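Local structure of 6-aminohexanoate-cyclic-dimer hydrolase (Arthrobacter sp., 3A2Q) at residues 217-222 and 469-474; 306-311 and 367-372; 310-315 and 412-417. The protein hydrolyses the cyclic dimer of 6-aminohexanoate, a nylon-6 by-product, opening one amide bond to give the linear dimer. The protein carries 1 engineered substitution. One frame throughout, in Å; residues are numbered along the deposited sequence.

Interaction 1. Residues 217-222 and 469-474; sequences RSVRDI and QLEGAL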
loop_
_atom_site.group_PDB
_atom_site.type_symbol
_atom_site.label_atom_id
_atom_site.label_comp_id
_atom_site.label_asym_id
_atom_site.label_seq_id
_atom_site.Cartn_x
_atom_site.Cartn_y
_atom_site.Cartn_z
ATOM N N ARG A 217 3.345 -5.185 11.041
ATOM C CA ARG A 217 2.584 -6.300 11.587
ATOM C C ARG A 217 1.876 -5.924 12.892
ATOM O O ARG A 217 1.168 -6.739 13.485
ATOM C CB ARG A 217 3.487 -7.525 11.797
ATOM C CG ARG A 217 3.990 -8.151 10.495
ATOM C CD ARG A 217 4.583 -9.532 10.743
ATOM N NE ARG A 217 5.696 -9.475 11.682
ATOM C CZ ARG A 217 6.940 -9.135 11.360
ATOM N NH1 ARG A 217 7.255 -8.823 10.110
ATOM N NH2 ARG A 217 7.868 -9.084 12.302
ATOM N N SER A 218 2.064 -4.685 13.339
ATOM C CA SER A 218 1.405 -4.222 14.557
ATOM C C SER A 218 0.877 -2.809 14.347
ATOM O O SER A 218 1.415 -2.047 13.546
ATOM C CB SER A 218 2.370 -4.230 15.746
ATOM O OG SER A 218 3.367 -3.235 15.602
ATOM N N VAL A 219 -0.171 -2.456 15.080
ATOM C CA VAL A 219 -0.747 -1.129 14.946
ATOM C C VAL A 219 0.188 -0.066 15.525
ATOM O O VAL A 219 0.239 1.063 15.029
ATOM C CB VAL A 219 -2.130 -1.054 15.629
ATOM C CG1 VAL A 219 -2.710 0.353 15.496
ATOM C CG2 VAL A 219 -3.076 -2.067 14.988
ATOM N N ARG A 220 0.951 -0.424 16.555
ATOM C CA ARG A 220 1.852 0.554 17.147
ATOM C C ARG A 220 2.975 0.912 16.181
ATOM O O ARG A 220 3.454 2.047 16.168
ATOM C CB ARG A 220 2.412 0.046 18.481
ATOM C CG ARG A 220 3.371 -1.128 18.392
ATOM C CD ARG A 220 3.830 -1.528 19.791
ATOM N NE ARG A 220 4.879 -2.541 19.770
ATOM C CZ ARG A 220 5.488 -3.007 20.859
ATOM N NH1 ARG A 220 5.147 -2.550 22.057
ATOM N NH2 ARG A 220 6.443 -3.921 20.749
ATOM N N ASP A 221 3.392 -0.051 15.363
ATOM C CA ASP A 221 4.444 0.198 14.383
ATOM C C ASP A 221 3.967 1.225 13.352
ATOM O O ASP A 221 4.736 2.077 12.916
ATOM C CB ASP A 221 4.830 -1.095 13.664
ATOM C CG ASP A 221 5.999 -1.812 14.324
ATOM O OD1 ASP A 221 6.399 -1.427 15.443
ATOM O OD2 ASP A 221 6.514 -2.774 13.717
ATOM N N ILE A 222 2.700 1.135 12.958
ATOM C CA ILE A 222 2.143 2.074 11.987
ATOM C C ILE A 222 2.110 3.474 12.593
ATOM O O ILE A 222 2.505 4.448 11.956
ATOM C CB ILE A 222 0.711 1.654 11.557
ATOM C CG1 ILE A 222 0.771 0.336 10.776
ATOM C CG2 ILE A 222 0.070 2.741 10.699
ATOM C CD1 ILE A 222 1.544 0.429 9.468
ATOM N N GLN A 469 -7.844 -1.613 19.247
ATOM C CA GLN A 469 -8.851 -2.390 19.970
ATOM C C GLN A 469 -9.111 -3.723 19.268
ATOM O O GLN A 469 -9.263 -4.757 19.915
ATOM C CB GLN A 469 -10.166 -1.609 20.074
ATOM C CG GLN A 469 -10.028 -0.219 20.679
ATOM C CD GLN A 469 -11.365 0.460 20.886
ATOM O OE1 GLN A 469 -12.288 0.298 20.093
ATOM N NE2 GLN A 469 -11.472 1.239 21.955
ATOM N N LEU A 470 -9.166 -3.697 17.941
ATOM C CA LEU A 470 -9.406 -4.916 17.177
ATOM C C LEU A 470 -8.211 -5.856 17.248
ATOM O O LEU A 470 -8.364 -7.074 17.229
ATOM C CB LEU A 470 -9.721 -4.578 15.719
ATOM C CG LEU A 470 -11.150 -4.095 15.468
ATOM C CD1 LEU A 470 -11.299 -3.655 14.017
ATOM C CD2 LEU A 470 -12.131 -5.216 15.802
ATOM N N GLU A 471 -7.021 -5.275 17.325
ATOM C CA GLU A 471 -5.790 -6.042 17.427
ATOM C C GLU A 471 -5.811 -6.821 18.743
ATOM O O GLU A 471 -5.277 -7.928 18.837
ATOM C CB GLU A 471 -4.601 -5.083 17.396
ATOM C CG GLU A 471 -3.236 -5.726 17.489
ATOM C CD GLU A 471 -2.130 -4.692 17.419
ATOM O OE1 GLU A 471 -2.177 -3.724 18.210
ATOM O OE2 GLU A 471 -1.220 -4.837 16.576
ATOM N N GLY A 472 -6.446 -6.238 19.756
ATOM C CA GLY A 472 -6.524 -6.888 21.051
ATOM C C GLY A 472 -7.665 -7.880 21.158
ATOM O O GLY A 472 -7.574 -8.865 21.892
ATOM N N ALA A 473 -8.739 -7.626 20.421
ATOM C CA ALA A 473 -9.909 -8.496 20.440
ATOM C C ALA A 473 -9.735 -9.700 19.518
ATOM O O ALA A 473 -10.214 -10.799 19.810
ATOM C CB ALA A 473 -11.144 -7.708 20.024
ATOM N N LEU A 474 -9.043 -9.484 18.404
ATOM C CA LEU A 474 -8.835 -10.542 17.428
ATOM C C LEU A 474 -7.371 -10.616 17.018
ATOM O O LEU A 474 -7.042 -10.514 15.839
ATOM C CB LEU A 474 -9.725 -10.277 16.209
ATOM C CG LEU A 474 -11.213 -10.099 16.544
ATOM C CD1 LEU A 474 -11.994 -9.687 15.301
ATOM C CD2 LEU A 474 -11.764 -11.404 17.129
HETATM O O HOH W 1 -0.150 -7.280 16.005
HETATM O O HOH W 2 0.129 -2.482 18.526
#
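Arg217 reaches Glu471 through its backbone carbonyl: water 1 donates to Arg217 O at 2.9 Å and to Glu471 OE2 at 2.7 Å. Trp476 NE1 also hydrogen-bonds to Arg217 O. The arginine's own guanidinium group turns elsewhere, to the carbonyl of Val158 and the ring of Trp7. Ser218 comes next, its CA passing 3.4 Å from Glu471 OE2. It is the N-cap of helix 219-229: Ser218 OG accepts from Asp221 N at 3.2 Å, and also bonds to Asp9. Val219, the first residue of the helix, makes the one direct hydrogen bond of the contact. Val219 N donates to Glu471 OE2 at 3.0 Å, with an N-H...O angle of 162°. The donor meets the oxygen on the syn side but lies 34° out of the carboxylate plane. Glu471 gets there by stretching straight out from helix 460-473, with CG anti to the backbone N (chi1 -180°) and the chain extended beyond it. Its carboxylate passes alongside the valine, with Glu471 CD 3.7 Å from Val219 CG2. Water 2 accepts from Arg220 N at 3.0 Å and donates a hydrogen bond to Glu471 OE1 at 2.6 Å, while the guanidinium group pairs with Asp9. Both carboxylate oxygens are therefore tied to the start of this helix. The N-H groups of the first turn are shared out between the capping serine, the glutamate and a water, and a negative charge at the positive end of the helix dipole is probably stabilised there.

Interaction 2. Residues 306-311 and 367-372; sequences RSFLKD and RYYAGK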
loop_
_atom_site.group_PDB
_atom_site.type_symbol
_atom_site.label_atom_id
_atom_site.label_comp_id
_atom_site.label_asym_id
_atom_site.label_seq_id
_atom_site.Cartn_x
_atom_site.Cartn_y
_atom_site.Cartn_z
ATOM N N ARG A 306 -19.946 3.569 -9.049
ATOM C CA ARG A 306 -18.535 3.513 -9.400
ATOM C C ARG A 306 -18.332 4.178 -10.758
ATOM O O ARG A 306 -17.366 3.896 -11.463
ATOM C CB ARG A 306 -18.020 2.068 -9.427
ATOM C CG ARG A 306 -16.538 1.966 -9.064
ATOM C CD ARG A 306 -15.973 0.578 -9.238
ATOM N NE ARG A 306 -16.670 -0.417 -8.426
ATOM C CZ ARG A 306 -17.419 -1.397 -8.922
ATOM N NH1 ARG A 306 -17.571 -1.518 -10.234
ATOM N NH2 ARG A 306 -18.014 -2.258 -8.106
ATOM N N SER A 307 -19.249 5.075 -11.108
ATOM C CA SER A 307 -19.178 5.801 -12.376
ATOM C C SER A 307 -17.863 6.562 -12.497
ATOM O O SER A 307 -17.309 6.706 -13.585
ATOM C CB SER A 307 -20.335 6.797 -12.481
ATOM O OG SER A 307 -21.578 6.125 -12.513
ATOM N N PHE A 308 -17.372 7.044 -11.364
ATOM C CA PHE A 308 -16.133 7.808 -11.311
ATOM C C PHE A 308 -14.925 7.056 -11.857
ATOM O O PHE A 308 -13.966 7.674 -12.329
ATOM C CB PHE A 308 -15.845 8.210 -9.861
ATOM C CG PHE A 308 -15.414 7.059 -8.986
ATOM C CD1 PHE A 308 -14.082 6.657 -8.949
ATOM C CD2 PHE A 308 -16.343 6.364 -8.220
ATOM C CE1 PHE A 308 -13.679 5.577 -8.162
ATOM C CE2 PHE A 308 -15.954 5.284 -7.428
ATOM C CZ PHE A 308 -14.619 4.889 -7.399
ATOM N N LEU A 309 -14.958 5.727 -11.787
ATOM C CA LEU A 309 -13.823 4.942 -12.248
ATOM C C LEU A 309 -13.486 5.200 -13.711
ATOM O O LEU A 309 -12.325 5.093 -14.113
ATOM C CB LEU A 309 -14.066 3.446 -12.017
ATOM C CG LEU A 309 -12.795 2.586 -11.978
ATOM C CD1 LEU A 309 -11.857 3.090 -10.880
ATOM C CD2 LEU A 309 -13.160 1.137 -11.724
ATOM N N LYS A 310 -14.494 5.542 -14.508
ATOM C CA LYS A 310 -14.256 5.819 -15.923
ATOM C C LYS A 310 -13.379 7.064 -16.033
ATOM O O LYS A 310 -12.407 7.093 -16.793
ATOM C CB LYS A 310 -15.579 6.051 -16.657
ATOM C CG LYS A 310 -15.416 6.247 -18.151
ATOM C CD LYS A 310 -16.735 6.605 -18.812
ATOM C CE LYS A 310 -16.553 6.828 -20.307
ATOM N NZ LYS A 310 -15.573 7.908 -20.589
ATOM N N ASP A 311 -13.731 8.084 -15.255
ATOM C CA ASP A 311 -12.993 9.343 -15.230
ATOM C C ASP A 311 -11.596 9.128 -14.666
ATOM O O ASP A 311 -10.632 9.722 -15.133
ATOM C CB ASP A 311 -13.725 10.369 -14.366
ATOM C CG ASP A 311 -15.112 10.678 -14.878
ATOM O OD1 ASP A 311 -15.228 11.215 -16.002
ATOM O OD2 ASP A 311 -16.087 10.381 -14.158
ATOM N N ARG A 367 -13.420 15.031 -7.488
ATOM C CA ARG A 367 -13.705 15.896 -6.347
ATOM C C ARG A 367 -15.175 15.777 -5.960
ATOM O O ARG A 367 -15.510 15.723 -4.783
ATOM C CB ARG A 367 -13.375 17.366 -6.662
ATOM C CG ARG A 367 -11.975 17.615 -7.212
ATOM C CD ARG A 367 -10.895 16.843 -6.460
ATOM N NE ARG A 367 -9.566 17.203 -6.947
ATOM C CZ ARG A 367 -8.513 16.390 -6.951
ATOM N NH1 ARG A 367 -8.622 15.148 -6.492
ATOM N NH2 ARG A 367 -7.349 16.824 -7.415
ATOM N N TYR A 368 -16.056 15.734 -6.955
ATOM C CA TYR A 368 -17.477 15.624 -6.662
ATOM C C TYR A 368 -17.793 14.306 -5.974
ATOM O O TYR A 368 -18.565 14.275 -5.021
ATOM C CB TYR A 368 -18.311 15.783 -7.939
ATOM C CG TYR A 368 -18.681 17.227 -8.229
ATOM C CD1 TYR A 368 -19.357 17.992 -7.279
ATOM C CD2 TYR A 368 -18.349 17.834 -9.445
ATOM C CE1 TYR A 368 -19.693 19.325 -7.522
ATOM C CE2 TYR A 368 -18.683 19.174 -9.701
ATOM C CZ TYR A 368 -19.355 19.910 -8.731
ATOM O OH TYR A 368 -19.685 21.230 -8.953
ATOM N N TYR A 369 -17.186 13.219 -6.440
ATOM C CA TYR A 369 -17.434 11.919 -5.831
ATOM C C TYR A 369 -16.909 11.922 -4.398
ATOM O O TYR A 369 -17.573 11.431 -3.483
ATOM C CB TYR A 369 -16.751 10.813 -6.629
ATOM C CG TYR A 369 -17.089 9.439 -6.111
ATOM C CD1 TYR A 369 -18.351 8.881 -6.326
ATOM C CD2 TYR A 369 -16.163 8.713 -5.367
ATOM C CE1 TYR A 369 -18.681 7.625 -5.805
ATOM C CE2 TYR A 369 -16.479 7.461 -4.845
ATOM C CZ TYR A 369 -17.737 6.922 -5.066
ATOM O OH TYR A 369 -18.038 5.683 -4.545
ATOM N N ALA A 370 -15.718 12.481 -4.206
ATOM C CA ALA A 370 -15.120 12.562 -2.877
ATOM C C ALA A 370 -16.123 13.207 -1.928
ATOM O O ALA A 370 -16.323 12.747 -0.808
ATOM C CB ALA A 370 -13.843 13.392 -2.927
ATOM N N GLY A 371 -16.752 14.283 -2.385
ATOM C CA GLY A 371 -17.725 14.963 -1.553
ATOM C C GLY A 371 -18.888 14.067 -1.168
ATOM O O GLY A 371 -19.299 14.045 -0.007
ATOM N N LYS A 372 -19.421 13.324 -2.134
ATOM C CA LYS A 372 -20.548 12.440 -1.855
ATOM C C LYS A 372 -20.163 11.421 -0.794
ATOM O O LYS A 372 -20.941 11.138 0.117
ATOM C CB LYS A 372 -21.012 11.718 -3.126
ATOM C CG LYS A 372 -21.548 12.638 -4.221
ATOM C CD LYS A 372 -22.322 11.861 -5.288
ATOM C CE LYS A 372 -21.488 10.742 -5.901
ATOM N NZ LYS A 372 -22.298 9.861 -6.793
#
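The hydroxyl of Tyr369 is hydrogen-bonded to the backbone carbonyl of Ala302, and this bond pins the far end of the ring on which Phe308 rests. Phe308 CE2 lies 3.6 Å from Tyr369 OH, so the phenylalanine follows the phenol right out to its polar end. The main overlap is further in: Phe308 CD2 sits over the centre of the tyrosine ring, 3.3 Å above its plane. The closest approach is Phe308 CE2 to Tyr369 CZ, at 3.4 Å. It is thus one side of the phenylalanine ring, the CD2-CE2 bond, that presses on the tyrosine face, while Tyr369 CD2 in turn lies over a face of Phe308. The planes are inclined at 31° with centroids 4.2 Å apart, an oblique aromatic pair. A chi1 of -175° swings the Tyr369 ring away from its own backbone N and carries it out of helix 356-378 toward Phe308. With chi1 at 72°, Phe308 CG sits between backbone N and carbonyl carbon, a setting that lays the ring slantwise on the tyrosine. Val430 of helix 427-431 touches both rings. Replacing Tyr369 with an alanine would probably leave the face of Phe308 without its cover and the carbonyl of Ala302 without this donor, opening a gap between the helices. The arrangement is a buried aromatic contact, one ring from each partner, that joins the N-terminal part of helix 308-331 to helix 356-378 among the helices of this alpha/beta amidase fold.

Interaction 3. Residues 310-315 and 412-417; sequences KDYSTI and SAFISG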
loop_
_atom_site.group_PDB
_atom_site.type_symbol
_atom_site.label_atom_id
_atom_site.label_comp_id
_atom_site.label_asym_id
_atom_site.label_seq_id
_atom_site.Cartn_x
_atom_site.Cartn_y
_atom_site.Cartn_z
ATOM N N LYS A 310 -14.494 5.542 -14.508
ATOM C CA LYS A 310 -14.256 5.819 -15.923
ATOM C C LYS A 310 -13.379 7.064 -16.033
ATOM O O LYS A 310 -12.407 7.093 -16.793
ATOM C CB LYS A 310 -15.579 6.051 -16.657
ATOM C CG LYS A 310 -15.416 6.247 -18.151
ATOM C CD LYS A 310 -16.735 6.605 -18.812
ATOM C CE LYS A 310 -16.553 6.828 -20.307
ATOM N NZ LYS A 310 -15.573 7.908 -20.589
ATOM N N ASP A 311 -13.731 8.084 -15.255
ATOM C CA ASP A 311 -12.993 9.343 -15.230
ATOM C C ASP A 311 -11.596 9.128 -14.666
ATOM O O ASP A 311 -10.632 9.722 -15.133
ATOM C CB ASP A 311 -13.725 10.369 -14.366
ATOM C CG ASP A 311 -15.112 10.678 -14.878
ATOM O OD1 ASP A 311 -15.228 11.215 -16.002
ATOM O OD2 ASP A 311 -16.087 10.381 -14.158
ATOM N N TYR A 312 -11.494 8.276 -13.653
ATOM C CA TYR A 312 -10.213 7.986 -13.036
ATOM C C TYR A 312 -9.292 7.294 -14.045
ATOM O O TYR A 312 -8.093 7.573 -14.111
ATOM C CB TYR A 312 -10.430 7.097 -11.810
ATOM C CG TYR A 312 -9.190 6.859 -10.983
ATOM C CD1 TYR A 312 -8.411 7.926 -10.532
ATOM C CD2 TYR A 312 -8.804 5.568 -10.633
ATOM C CE1 TYR A 312 -7.276 7.709 -9.753
ATOM C CE2 TYR A 312 -7.675 5.341 -9.853
ATOM C CZ TYR A 312 -6.916 6.412 -9.419
ATOM O OH TYR A 312 -5.792 6.180 -8.664
ATOM N N SER A 313 -9.864 6.390 -14.832
ATOM C CA SER A 313 -9.105 5.651 -15.835
ATOM C C SER A 313 -8.474 6.599 -16.853
ATOM O O SER A 313 -7.330 6.409 -17.260
ATOM C CB SER A 313 -10.022 4.657 -16.561
ATOM O OG SER A 313 -9.267 3.797 -17.401
ATOM N N THR A 314 -9.229 7.610 -17.263
ATOM C CA THR A 314 -8.734 8.584 -18.231
ATOM C C THR A 314 -7.531 9.332 -17.663
ATOM O O THR A 314 -6.543 9.558 -18.356
ATOM C CB THR A 314 -9.838 9.583 -18.611
ATOM O OG1 THR A 314 -10.905 8.874 -19.255
ATOM C CG2 THR A 314 -9.292 10.661 -19.552
ATOM N N ILE A 315 -7.614 9.702 -16.388
ATOM C CA ILE A 315 -6.512 10.398 -15.744
ATOM C C ILE A 315 -5.312 9.461 -15.683
ATOM O O ILE A 315 -4.175 9.879 -15.905
ATOM C CB ILE A 315 -6.902 10.847 -14.325
ATOM C CG1 ILE A 315 -7.977 11.929 -14.413
ATOM C CG2 ILE A 315 -5.670 11.346 -13.580
ATOM C CD1 ILE A 315 -8.581 12.318 -13.077
ATOM N N SER A 412 -6.525 -2.225 -17.445
ATOM C CA SER A 412 -6.621 -3.673 -17.271
ATOM C C SER A 412 -6.936 -4.019 -15.816
ATOM O O SER A 412 -7.592 -5.021 -15.537
ATOM C CB SER A 412 -5.317 -4.360 -17.714
ATOM O OG SER A 412 -4.194 -3.844 -17.023
ATOM N N ALA A 413 -6.489 -3.170 -14.895
ATOM C CA ALA A 413 -6.728 -3.393 -13.474
ATOM C C ALA A 413 -8.167 -3.073 -13.082
ATOM O O ALA A 413 -8.607 -3.416 -11.986
ATOM C CB ALA A 413 -5.761 -2.552 -12.644
ATOM N N PHE A 414 -8.899 -2.419 -13.976
ATOM C CA PHE A 414 -10.284 -2.056 -13.699
ATOM C C PHE A 414 -11.302 -2.999 -14.331
ATOM O O PHE A 414 -12.479 -2.665 -14.416
ATOM C CB PHE A 414 -10.575 -0.627 -14.173
ATOM C CG PHE A 414 -9.765 0.433 -13.468
ATOM C CD1 PHE A 414 -9.118 0.159 -12.267
ATOM C CD2 PHE A 414 -9.680 1.720 -13.991
ATOM C CE1 PHE A 414 -8.401 1.149 -11.600
ATOM C CE2 PHE A 414 -8.962 2.720 -13.325
ATOM C CZ PHE A 414 -8.324 2.430 -12.128
ATOM N N ILE A 415 -10.860 -4.172 -14.773
ATOM C CA ILE A 415 -11.782 -5.124 -15.384
ATOM C C ILE A 415 -11.875 -6.444 -14.626
ATOM O O ILE A 415 -10.930 -6.858 -13.956
ATOM C CB ILE A 415 -11.393 -5.430 -16.852
ATOM C CG1 ILE A 415 -10.007 -6.073 -16.904
ATOM C CG2 ILE A 415 -11.427 -4.148 -17.674
ATOM C CD1 ILE A 415 -9.556 -6.451 -18.297
ATOM N N SER A 416 -13.040 -7.079 -14.745
ATOM C CA SER A 416 -13.363 -8.365 -14.126
ATOM C C SER A 416 -12.569 -8.809 -12.893
ATOM O O SER A 416 -12.804 -8.330 -11.778
ATOM C CB SER A 416 -13.289 -9.468 -15.188
ATOM O OG SER A 416 -11.983 -9.564 -15.739
ATOM N N GLY A 417 -11.648 -9.747 -13.113
ATOM C CA GLY A 417 -10.835 -10.304 -12.045
ATOM C C GLY A 417 -10.013 -9.331 -11.224
ATOM O O GLY A 417 -9.806 -9.556 -10.034
#
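Phe414 turns its ring to the side opposite its own carbonyl carbon (chi1 -63°), and Tyr312 sends its ring away from its backbone N (chi1 -173°); these two settings bring the rims of the rings together. Their side chains cross at about a right angle, yet the ring planes are inclined by only 27°. Neither ring lies over the face of the other: the centroids are 5.9 Å apart, and the touch is made by Phe414 CZ against Tyr312 CD2 at 3.5 Å. Along its next edge the phenylalanine meets Ser313. There Ser313 CA lies in the ring plane, 3.9 Å from Phe414 CE2, while Ser313 CB is 3.9 Å from Phe414 CD2. The phenylalanine rim thus fits against two successive residues of the helix. The hydroxyls are engaged beyond the contact, if weakly, Tyr312 OH with the carbonyl of Ala171 and Ser313 OG with the backbone N of Gln411. Phe414 lines a pocket for 6-aminohexanoic acid and touches the bound ligand, so this part of the pocket wall rests against helix 308-331. Tyr312 is about 9 Å, side chain to side chain, from Ala174, the changed residue at the position of the probable acyl-ester nucleophile. In the fold, helix 308-331 meets the segment before helix 416-422 through Tyr312 and Ser313, and Val206 of helix 202-207 through Tyr312 and Ile315; helix 356-378 packs on Asp311, Thr314 and Ile315.

In the fold
Interactions 2 and 3 are neighbours, with centres about 13 Å apart, and both use helix 308-331, sharing Lys310 and Asp311. They also touch directly: Leu309 CD1 packs 3.8 Å from Phe414 CZ. Helix 308-331 thus packs on helix 356-378 near its start and on pocket residue Phe414 about a turn further on. Interaction 1 lies far off, its centre about 32 Å from that of interaction 2 and 33 Å from that of interaction 3, across the chain's centre from the latter. Along the sequence it encloses both others, bringing helix 460-473 back to helix 219-229, so remote parts of one amidase chain are closed together away from the substrate site.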